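Local coordinates for protein dihydropyrimidinase (Brevibacillus agri, PDB 3SFW) that catalyses the reversible hydrolytic ring opening of dihydropyrimidines, probably at its two-zinc centre within the TIM-barrel domain of an amidohydrolase, at residues P214-G218 / H239-A245; Q234-V240 / N258-C264; L309-G313 / D366-V372. All blocks are in the same frame, centred on the assembly; numbering follows the deposited sequence.

Contact 1: residues P214-G218 / H239-A245; sequences PEAEG and HVSCADA. With ZN (zinc ion), chain D.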
loop_
_atom_site.group_PDB
_atom_site.type_symbol
_atom_site.label_atom_id
_atom_site.label_comp_id
_atom_site.label_asym_id
_atom_site.label_seq_id
_atom_site.Cartn_x
_atom_site.Cartn_y
_atom_site.Cartn_z
ATOM N N PRO A 214 14.070 -11.759 -6.546
ATOM C CA PRO A 214 13.242 -11.556 -5.336
ATOM C C PRO A 214 11.755 -11.534 -5.622
ATOM O O PRO A 214 10.950 -11.865 -4.757
ATOM C CB PRO A 214 13.719 -10.193 -4.786
ATOM C CG PRO A 214 14.644 -9.638 -5.827
ATOM C CD PRO A 214 15.119 -10.736 -6.704
ATOM N N GLU A 215 11.374 -11.073 -6.820
ATOM C CA GLU A 215 9.977 -11.080 -7.207
ATOM C C GLU A 215 9.362 -12.479 -7.130
ATOM O O GLU A 215 8.175 -12.586 -6.875
ATOM C CB GLU A 215 9.813 -10.492 -8.607
ATOM C CG GLU A 215 10.159 -8.964 -8.661
ATOM C CD GLU A 215 11.677 -8.581 -8.765
ATOM O OE1 GLU A 215 12.589 -9.436 -8.900
ATOM O OE2 GLU A 215 11.947 -7.359 -8.701
ATOM N N ALA A 216 10.169 -13.517 -7.349
ATOM C CA ALA A 216 9.692 -14.919 -7.303
ATOM C C ALA A 216 9.391 -15.347 -5.847
ATOM O O ALA A 216 8.500 -16.176 -5.591
ATOM C CB ALA A 216 10.758 -15.862 -7.925
ATOM N N GLU A 217 10.207 -14.833 -4.921
ATOM C CA GLU A 217 9.983 -15.069 -3.496
ATOM C C GLU A 217 8.789 -14.250 -3.072
ATOM O O GLU A 217 7.897 -14.732 -2.357
ATOM C CB GLU A 217 11.214 -14.703 -2.672
ATOM C CG GLU A 217 10.920 -14.765 -1.174
ATOM C CD GLU A 217 12.111 -14.394 -0.302
ATOM O OE1 GLU A 217 13.280 -14.540 -0.715
ATOM O OE2 GLU A 217 11.876 -14.040 0.847
ATOM N N GLY A 218 8.715 -13.005 -3.530
ATOM C CA GLY A 218 7.539 -12.184 -3.196
ATOM C C GLY A 218 6.247 -12.871 -3.663
ATOM O O GLY A 218 5.218 -12.874 -2.950
ATOM N N HIS A 239 12.754 -18.345 6.303
ATOM C CA HIS A 239 13.786 -17.568 5.594
ATOM C C HIS A 239 13.220 -16.490 4.666
ATOM O O HIS A 239 13.479 -16.517 3.469
ATOM C CB HIS A 239 14.836 -18.474 4.848
ATOM C CG HIS A 239 14.255 -19.555 3.958
ATOM N ND1 HIS A 239 13.275 -19.313 3.009
ATOM C CD2 HIS A 239 14.633 -20.854 3.791
ATOM C CE1 HIS A 239 13.029 -20.441 2.341
ATOM N NE2 HIS A 239 13.856 -21.377 2.790
ATOM N N VAL A 240 12.598 -15.463 5.253
ATOM C CA VAL A 240 12.236 -14.250 4.483
ATOM C C VAL A 240 13.549 -13.476 4.167
ATOM O O VAL A 240 14.341 -13.203 5.083
ATOM C CB VAL A 240 11.251 -13.360 5.312
ATOM C CG1 VAL A 240 10.953 -12.020 4.577
ATOM C CG2 VAL A 240 9.953 -14.116 5.550
ATOM N N SER A 241 13.847 -13.241 2.872
ATOM C CA SER A 241 15.173 -12.680 2.549
ATOM C C SER A 241 15.109 -11.285 1.974
ATOM O O SER A 241 16.152 -10.635 1.771
ATOM C CB SER A 241 15.921 -13.595 1.551
ATOM O OG SER A 241 15.349 -13.515 0.245
ATOM N N CYS A 242 13.920 -10.848 1.579
ATOM C CA CYS A 242 13.837 -9.635 0.762
ATOM C C CYS A 242 12.667 -8.750 1.084
ATOM O O CYS A 242 11.663 -9.177 1.694
ATOM C CB CYS A 242 13.821 -9.958 -0.728
ATOM S SG CYS A 242 12.350 -10.852 -1.302
ATOM N N ALA A 243 12.831 -7.476 0.736
ATOM C CA ALA A 243 11.813 -6.464 1.031
ATOM C C ALA A 243 10.478 -6.779 0.381
ATOM O O ALA A 243 9.427 -6.569 1.005
ATOM C CB ALA A 243 12.313 -5.034 0.592
ATOM N N ASP A 244 10.494 -7.387 -0.805
ATOM C CA ASP A 244 9.244 -7.733 -1.492
ATOM C C ASP A 244 8.395 -8.631 -0.568
ATOM O O ASP A 244 7.197 -8.400 -0.398
ATOM C CB ASP A 244 9.586 -8.477 -2.780
ATOM C CG ASP A 244 8.389 -8.673 -3.697
ATOM O OD1 ASP A 244 8.612 -8.633 -4.927
ATOM O OD2 ASP A 244 7.247 -8.924 -3.232
ATOM N N ALA A 245 9.038 -9.625 0.035
ATOM C CA ALA A 245 8.338 -10.544 0.929
ATOM C C ALA A 245 7.948 -9.869 2.242
ATOM O O ALA A 245 6.812 -10.073 2.747
ATOM C CB ALA A 245 9.159 -11.779 1.183
HETATM ZN ZN ZN D . 14.055 -23.521 2.396
HETATM O O HOH W 1 6.615 -10.249 -6.265
HETATM O O HOH W 2 14.672 -25.447 1.818
HETATM O O HOH W 3 16.025 -23.344 1.349
#
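In this TIM-barrel hydrolase the turn that leaves the zinc ligand H239 and leads into helix 243-254 is gripped at S241 by E217, from the first turn of helix 214-230. The E217 chain is fully extended, with CG anti to the backbone N (chi1 172°), and its carboxylate makes two bonds to one residue. OE1 accepts from S241 OG at 2.5 Å on the syn side, while OE2 receives S241 N at 2.9 Å through its syn lone pair, along an almost straight N-H line (173°). R292 adds a salt bridge to OE1 and a bond to S241 OG. C242, at the N-cap position of the following helix, lays its SG 3.7 Å from E217 CD and 3.8 Å from P214 CB. A little further on, G218 lets the two helices come close: its CA stands 3.3 Å from D244 OD2, an oxygen held by R248 in a salt bridge. Water 1 donates both to E215 O and to D244 OD1, bridging the helices at 2.9 Å from each. H239 itself binds the zinc through NE2 at 2.2 Å, with H183 on the same ion. The chemistry implies a two-pronged clasp on the backbone and side chain of S241, two residues past the metal ligand, with R292 probably compensating the charge of the buried carboxylate.

Contact 2: residues Q234-V240 / N258-C264; sequences QLYVVHV and NVYGETC. With ZN (zinc ion), chain D.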
loop_
_atom_site.group_PDB
_atom_site.type_symbol
_atom_site.label_atom_id
_atom_site.label_comp_id
_atom_site.label_asym_id
_atom_site.label_seq_id
_atom_site.Cartn_x
_atom_site.Cartn_y
_atom_site.Cartn_z
ATOM N N GLN A 234 -3.093 -20.574 9.861
ATOM C CA GLN A 234 -1.945 -19.798 10.376
ATOM C C GLN A 234 -0.683 -20.208 9.619
ATOM O O GLN A 234 -0.487 -21.388 9.341
ATOM C CB GLN A 234 -1.753 -19.999 11.887
ATOM C CG GLN A 234 -1.852 -21.499 12.361
ATOM C CD GLN A 234 -3.284 -21.852 12.847
ATOM O OE1 GLN A 234 -4.104 -20.973 13.120
ATOM N NE2 GLN A 234 -3.594 -23.147 12.900
ATOM N N LEU A 235 0.138 -19.217 9.233
ATOM C CA LEU A 235 1.213 -19.434 8.270
ATOM C C LEU A 235 2.495 -18.921 8.872
ATOM O O LEU A 235 2.498 -17.868 9.520
ATOM C CB LEU A 235 0.941 -18.622 6.973
ATOM C CG LEU A 235 2.038 -18.760 5.883
ATOM C CD1 LEU A 235 1.902 -20.189 5.221
ATOM C CD2 LEU A 235 1.789 -17.701 4.803
ATOM N N TYR A 236 3.581 -19.653 8.651
ATOM C CA TYR A 236 4.912 -19.213 9.060
ATOM C C TYR A 236 5.833 -19.272 7.843
ATOM O O TYR A 236 6.047 -20.302 7.278
ATOM C CB TYR A 236 5.406 -20.122 10.184
ATOM C CG TYR A 236 6.794 -19.826 10.715
ATOM C CD1 TYR A 236 7.935 -20.279 10.033
ATOM C CD2 TYR A 236 6.957 -19.278 12.002
ATOM C CE1 TYR A 236 9.227 -20.134 10.596
ATOM C CE2 TYR A 236 8.222 -19.087 12.562
ATOM C CZ TYR A 236 9.348 -19.503 11.857
ATOM O OH TYR A 236 10.582 -19.478 12.477
ATOM N N VAL A 237 6.273 -18.117 7.384
ATOM C CA VAL A 237 7.103 -18.041 6.198
ATOM C C VAL A 237 8.559 -18.182 6.625
ATOM O O VAL A 237 9.096 -17.302 7.323
ATOM C CB VAL A 237 6.921 -16.685 5.456
ATOM C CG1 VAL A 237 7.728 -16.722 4.101
ATOM C CG2 VAL A 237 5.410 -16.389 5.203
ATOM N N VAL A 238 9.242 -19.252 6.189
ATOM C CA VAL A 238 10.625 -19.468 6.663
ATOM C C VAL A 238 11.560 -18.612 5.779
ATOM O O VAL A 238 11.161 -18.164 4.704
ATOM C CB VAL A 238 11.101 -20.961 6.570
ATOM C CG1 VAL A 238 10.125 -21.901 7.328
ATOM C CG2 VAL A 238 11.196 -21.419 5.096
ATOM N N HIS A 239 12.754 -18.345 6.303
ATOM C CA HIS A 239 13.786 -17.568 5.594
ATOM C C HIS A 239 13.220 -16.490 4.666
ATOM O O HIS A 239 13.479 -16.517 3.469
ATOM C CB HIS A 239 14.836 -18.474 4.848
ATOM C CG HIS A 239 14.255 -19.555 3.958
ATOM N ND1 HIS A 239 13.275 -19.313 3.009
ATOM C CD2 HIS A 239 14.633 -20.854 3.791
ATOM C CE1 HIS A 239 13.029 -20.441 2.341
ATOM N NE2 HIS A 239 13.856 -21.377 2.790
ATOM N N VAL A 240 12.598 -15.463 5.253
ATOM C CA VAL A 240 12.236 -14.250 4.483
ATOM C C VAL A 240 13.549 -13.476 4.167
ATOM O O VAL A 240 14.341 -13.203 5.083
ATOM C CB VAL A 240 11.251 -13.360 5.312
ATOM C CG1 VAL A 240 10.953 -12.020 4.577
ATOM C CG2 VAL A 240 9.953 -14.116 5.550
ATOM N N ASN A 258 -3.213 -14.338 10.487
ATOM C CA ASN A 258 -2.244 -15.006 11.375
ATOM C C ASN A 258 -1.046 -15.515 10.569
ATOM O O ASN A 258 -0.948 -16.694 10.212
ATOM C CB ASN A 258 -2.971 -16.098 12.170
ATOM C CG ASN A 258 -4.070 -15.485 13.058
ATOM O OD1 ASN A 258 -3.832 -14.439 13.677
ATOM N ND2 ASN A 258 -5.295 -15.943 12.892
ATOM N N VAL A 259 -0.239 -14.538 10.148
ATOM C CA VAL A 259 0.905 -14.768 9.287
ATOM C C VAL A 259 2.133 -14.309 10.063
ATOM O O VAL A 259 2.197 -13.153 10.535
ATOM C CB VAL A 259 0.785 -13.953 7.977
ATOM C CG1 VAL A 259 2.121 -14.048 7.139
ATOM C CG2 VAL A 259 -0.454 -14.460 7.165
ATOM N N TYR A 260 3.110 -15.220 10.175
ATOM C CA TYR A 260 4.364 -14.967 10.906
ATOM C C TYR A 260 5.518 -15.158 9.963
ATOM O O TYR A 260 5.383 -15.843 8.962
ATOM C CB TYR A 260 4.527 -16.010 12.053
ATOM C CG TYR A 260 3.299 -16.004 12.929
ATOM C CD1 TYR A 260 2.284 -16.941 12.732
ATOM C CD2 TYR A 260 3.064 -14.964 13.820
ATOM C CE1 TYR A 260 1.093 -16.890 13.442
ATOM C CE2 TYR A 260 1.890 -14.940 14.579
ATOM C CZ TYR A 260 0.915 -15.924 14.376
ATOM O OH TYR A 260 -0.255 -15.922 15.107
ATOM N N GLY A 261 6.655 -14.512 10.273
ATOM C CA GLY A 261 7.851 -14.625 9.420
ATOM C C GLY A 261 9.141 -14.811 10.198
ATOM O O GLY A 261 9.324 -14.264 11.300
ATOM N N GLU A 262 10.053 -15.558 9.571
ATOM C CA GLU A 262 11.363 -15.860 10.106
ATOM C C GLU A 262 12.392 -15.218 9.173
ATOM O O GLU A 262 12.196 -15.208 7.955
ATOM C CB GLU A 262 11.541 -17.373 9.977
ATOM C CG GLU A 262 12.886 -17.937 10.426
ATOM C CD GLU A 262 12.943 -19.425 10.031
ATOM O OE1 GLU A 262 13.375 -19.723 8.876
ATOM O OE2 GLU A 262 12.470 -20.260 10.838
ATOM N N THR A 263 13.539 -14.766 9.717
ATOM C CA THR A 263 14.690 -14.555 8.803
ATOM C C THR A 263 15.919 -15.258 9.386
ATOM O O THR A 263 15.780 -16.035 10.354
ATOM C CB THR A 263 14.898 -13.077 8.446
ATOM O OG1 THR A 263 15.822 -12.976 7.331
ATOM C CG2 THR A 263 15.401 -12.298 9.683
ATOM N N CYS A 264 17.072 -15.115 8.737
ATOM C CA CYS A 264 18.235 -15.930 9.061
ATOM C C CYS A 264 19.450 -15.015 9.026
ATOM O O CYS A 264 19.443 -14.018 8.276
ATOM C CB CYS A 264 18.432 -17.034 8.008
ATOM S SG CYS A 264 16.958 -18.088 7.710
HETATM ZN ZN ZN D . 14.055 -23.521 2.396
HETATM O O HOH W 4 -5.805 -18.816 12.414
HETATM O O HOH W 2 14.672 -25.447 1.818
HETATM O O HOH W 3 16.025 -23.344 1.349
#
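Strands 234-237 and 258-263 pair in parallel, L235 beside V259 and Y236 beside Y260, with their axes 16° apart. Backbone bonds join them in regular succession: L235 N to N258 O, Y260 N to L235 O, V237 N to Y260 O and E262 N to V237 O. Farther along, V240 N reaches E262 O at 2.7 Å.

Polar side-chain bonds centre largely on E262. Its OE2 accepts from Y236 OH at 2.6 Å, at the ring edge, on the anti side and 28° out of the carboxylate plane. OE1 receives H239 N at 3.0 Å from above that plane and also accepts from H58 ND1, so one buried carboxylate serves the backbone of one zinc ligand and the ring of another. T263 OG1 gives its proton to V240 O at 2.7 Å, tying down the turn that holds H239.

Apolar packing is lighter. L235 CD2 meets V259 CG1 at 4.3 Å, and Y236 CD2 lies 4.1 Å from Y260 CB, the two tyrosine side chains crossing at about a right angle. C264 SG rests 3.6 Å from H239 CB, while V238 CG2 covers one face of the imidazole.

The two strands and helix 243-254 between them form a beta-alpha-beta unit, the helix packing on V240. Helix 214-230 covers L235 and V259, P57 and H58 of strand 49-59 lie against Y236, V238 and E262, and strands 180-182 and 311-312 continue the sheet on either side.

Contact 3: residues L309-G313 / D366-V372; sequences LQTVG and DITSTKV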
loop_
_atom_site.group_PDB
_atom_site.type_symbol
_atom_site.label_atom_id
_atom_site.label_comp_id
_atom_site.label_asym_id
_atom_site.label_seq_id
_atom_site.Cartn_x
_atom_site.Cartn_y
_atom_site.Cartn_z
ATOM N N LEU A 309 8.561 -9.382 11.335
ATOM C CA LEU A 309 9.173 -10.737 11.435
ATOM C C LEU A 309 9.384 -11.050 12.895
ATOM O O LEU A 309 9.676 -10.111 13.693
ATOM C CB LEU A 309 10.558 -10.749 10.760
ATOM C CG LEU A 309 10.440 -10.451 9.240
ATOM C CD1 LEU A 309 11.874 -10.430 8.695
ATOM C CD2 LEU A 309 9.592 -11.543 8.481
ATOM N N GLN A 310 9.127 -12.303 13.286
ATOM C CA GLN A 310 9.092 -12.649 14.746
ATOM C C GLN A 310 10.259 -13.525 15.230
ATOM O O GLN A 310 10.504 -13.614 16.438
ATOM C CB GLN A 310 7.764 -13.316 15.127
ATOM C CG GLN A 310 6.526 -12.406 14.964
ATOM C CD GLN A 310 6.160 -12.198 13.482
ATOM O OE1 GLN A 310 5.869 -11.068 13.038
ATOM N NE2 GLN A 310 6.232 -13.252 12.716
ATOM N N THR A 311 10.962 -14.186 14.311
ATOM C CA THR A 311 11.966 -15.206 14.715
ATOM C C THR A 311 13.196 -15.170 13.803
ATOM O O THR A 311 13.155 -14.682 12.656
ATOM C CB THR A 311 11.415 -16.655 14.626
ATOM O OG1 THR A 311 11.055 -16.917 13.244
ATOM C CG2 THR A 311 10.184 -16.823 15.542
ATOM N N VAL A 312 14.291 -15.735 14.320
ATOM C CA VAL A 312 15.482 -15.966 13.472
ATOM C C VAL A 312 15.883 -17.430 13.602
ATOM O O VAL A 312 16.126 -17.935 14.716
ATOM C CB VAL A 312 16.667 -15.074 13.878
ATOM C CG1 VAL A 312 17.940 -15.466 13.031
ATOM C CG2 VAL A 312 16.337 -13.605 13.670
ATOM N N GLY A 313 15.908 -18.123 12.468
ATOM C CA GLY A 313 16.403 -19.484 12.434
ATOM C C GLY A 313 17.660 -19.503 11.573
ATOM O O GLY A 313 17.971 -18.510 10.909
ATOM N N ASP A 366 13.688 -12.556 22.447
ATOM C CA ASP A 366 12.376 -12.936 21.926
ATOM C C ASP A 366 12.517 -13.631 20.579
ATOM O O ASP A 366 11.949 -14.692 20.352
ATOM C CB ASP A 366 11.476 -11.679 21.802
ATOM C CG ASP A 366 9.995 -11.995 21.902
ATOM O OD1 ASP A 366 9.591 -13.046 22.446
ATOM O OD2 ASP A 366 9.204 -11.171 21.392
ATOM N N ILE A 367 13.372 -13.076 19.726
ATOM C CA ILE A 367 13.485 -13.555 18.350
ATOM C C ILE A 367 14.286 -14.817 18.251
ATOM O O ILE A 367 14.092 -15.598 17.314
ATOM C CB ILE A 367 14.175 -12.433 17.581
ATOM C CG1 ILE A 367 13.190 -11.267 17.396
ATOM C CG2 ILE A 367 14.886 -12.925 16.386
ATOM C CD1 ILE A 367 11.785 -11.572 17.730
ATOM N N THR A 368 15.218 -15.032 19.179
ATOM C CA THR A 368 16.078 -16.221 19.114
ATOM C C THR A 368 15.592 -17.386 19.969
ATOM O O THR A 368 16.055 -18.495 19.807
ATOM C CB THR A 368 17.516 -15.919 19.523
ATOM O OG1 THR A 368 17.528 -15.511 20.898
ATOM C CG2 THR A 368 18.153 -14.800 18.588
ATOM N N SER A 369 14.632 -17.136 20.856
ATOM C CA SER A 369 14.273 -18.127 21.852
ATOM C C SER A 369 12.765 -18.100 22.199
ATOM O O SER A 369 12.011 -19.046 21.864
ATOM C CB SER A 369 15.112 -17.898 23.114
ATOM O OG SER A 369 14.881 -18.924 24.007
ATOM N N THR A 370 12.306 -17.028 22.813
ATOM C CA THR A 370 10.955 -17.080 23.428
ATOM C C THR A 370 9.832 -17.133 22.397
ATOM O O THR A 370 8.922 -17.982 22.473
ATOM C CB THR A 370 10.739 -15.857 24.316
ATOM O OG1 THR A 370 11.862 -15.693 25.201
ATOM C CG2 THR A 370 9.385 -15.959 25.100
ATOM N N LYS A 371 9.891 -16.261 21.389
ATOM C CA LYS A 371 8.835 -16.261 20.350
ATOM C C LYS A 371 8.880 -17.565 19.503
ATOM O O LYS A 371 7.860 -18.049 18.984
ATOM C CB LYS A 371 8.924 -14.990 19.473
ATOM C CG LYS A 371 7.644 -14.687 18.675
ATOM C CD LYS A 371 6.390 -14.595 19.621
ATOM C CE LYS A 371 6.476 -13.595 20.764
ATOM N NZ LYS A 371 6.881 -12.235 20.280
ATOM N N VAL A 372 10.067 -18.127 19.378
ATOM C CA VAL A 372 10.210 -19.401 18.685
ATOM C C VAL A 372 9.509 -20.506 19.515
ATOM O O VAL A 372 8.708 -21.261 18.977
ATOM C CB VAL A 372 11.709 -19.809 18.594
ATOM C CG1 VAL A 372 11.839 -21.211 17.927
ATOM C CG2 VAL A 372 12.536 -18.745 17.793
#
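In T311 the hydroxyl takes the position between the backbone N and the carbonyl carbon (chi1 61°), which sends CG2 to the side opposite its carbonyl carbon and against V372 of helix 361-376. There T311 CG2 and V372 CG2 meet at 3.8 Å as the side chains cross at about a right angle. K371 starts with CG anti to the backbone N (chi1 -162°) and then bends at each later bond; its CG reaches 3.8 Å from Q310 CB, and the chain curls back until NZ forms a salt bridge with D366 OD2 at 2.8 Å.

The backbones are joined more directly. V312 N donates to I367 O at 3.0 Å with an N-H...O angle of 152°, approaching well out of the carbonyl plane, and T311 CA adds a weak C-H contact to the same oxygen at 3.4 Å. A matching contact runs the other way, from I367 CA to Q310 O at 3.5 Å, so the two segments approach each other in both directions. The wider pi-type turn at 366-370, in which K371 N bonds to D366 O, five residues back, at 2.8 Å, probably helps to leave I367 O to the strand. The packing of the V312 and I367 CG2 methyls is doubtful.

Beyond the two segments, R345 binds both V312 O and T368 O, spanning the junction, and T311 OG1 has its partner in Y236. The chemistry is that of a helix lending a main-chain carbonyl to a barrel strand: a single conventional bond, reinforced by apolar contacts, the lysine's charge probably being balanced by D366 in its own helix.

Overall arrangement
Contacts 1 and 2 both reach the zinc ligand H239, and contact 3 joins them through the neighbouring strand. They share V240 too, their centres about 11 Å apart: contact 1 secures the turn beyond the ligand, contact 2 the strand leading up to it. Contact 3, centred about 10 Å from the centre of contact 2, joins it at G261 O to Q310 N, 2.8 Å, and Y236 OH to T311 OG1, 2.7 Å, both probable hydrogen bonds. Contacts 1 and 3, their centres about 19 Å apart, brush where V240 CG2 meets L309 CD2 at 3.9 Å. The T311 side chain is about 12 Å from a zinc; contact 3 lies beyond the second shell, linked through Y236 and E262.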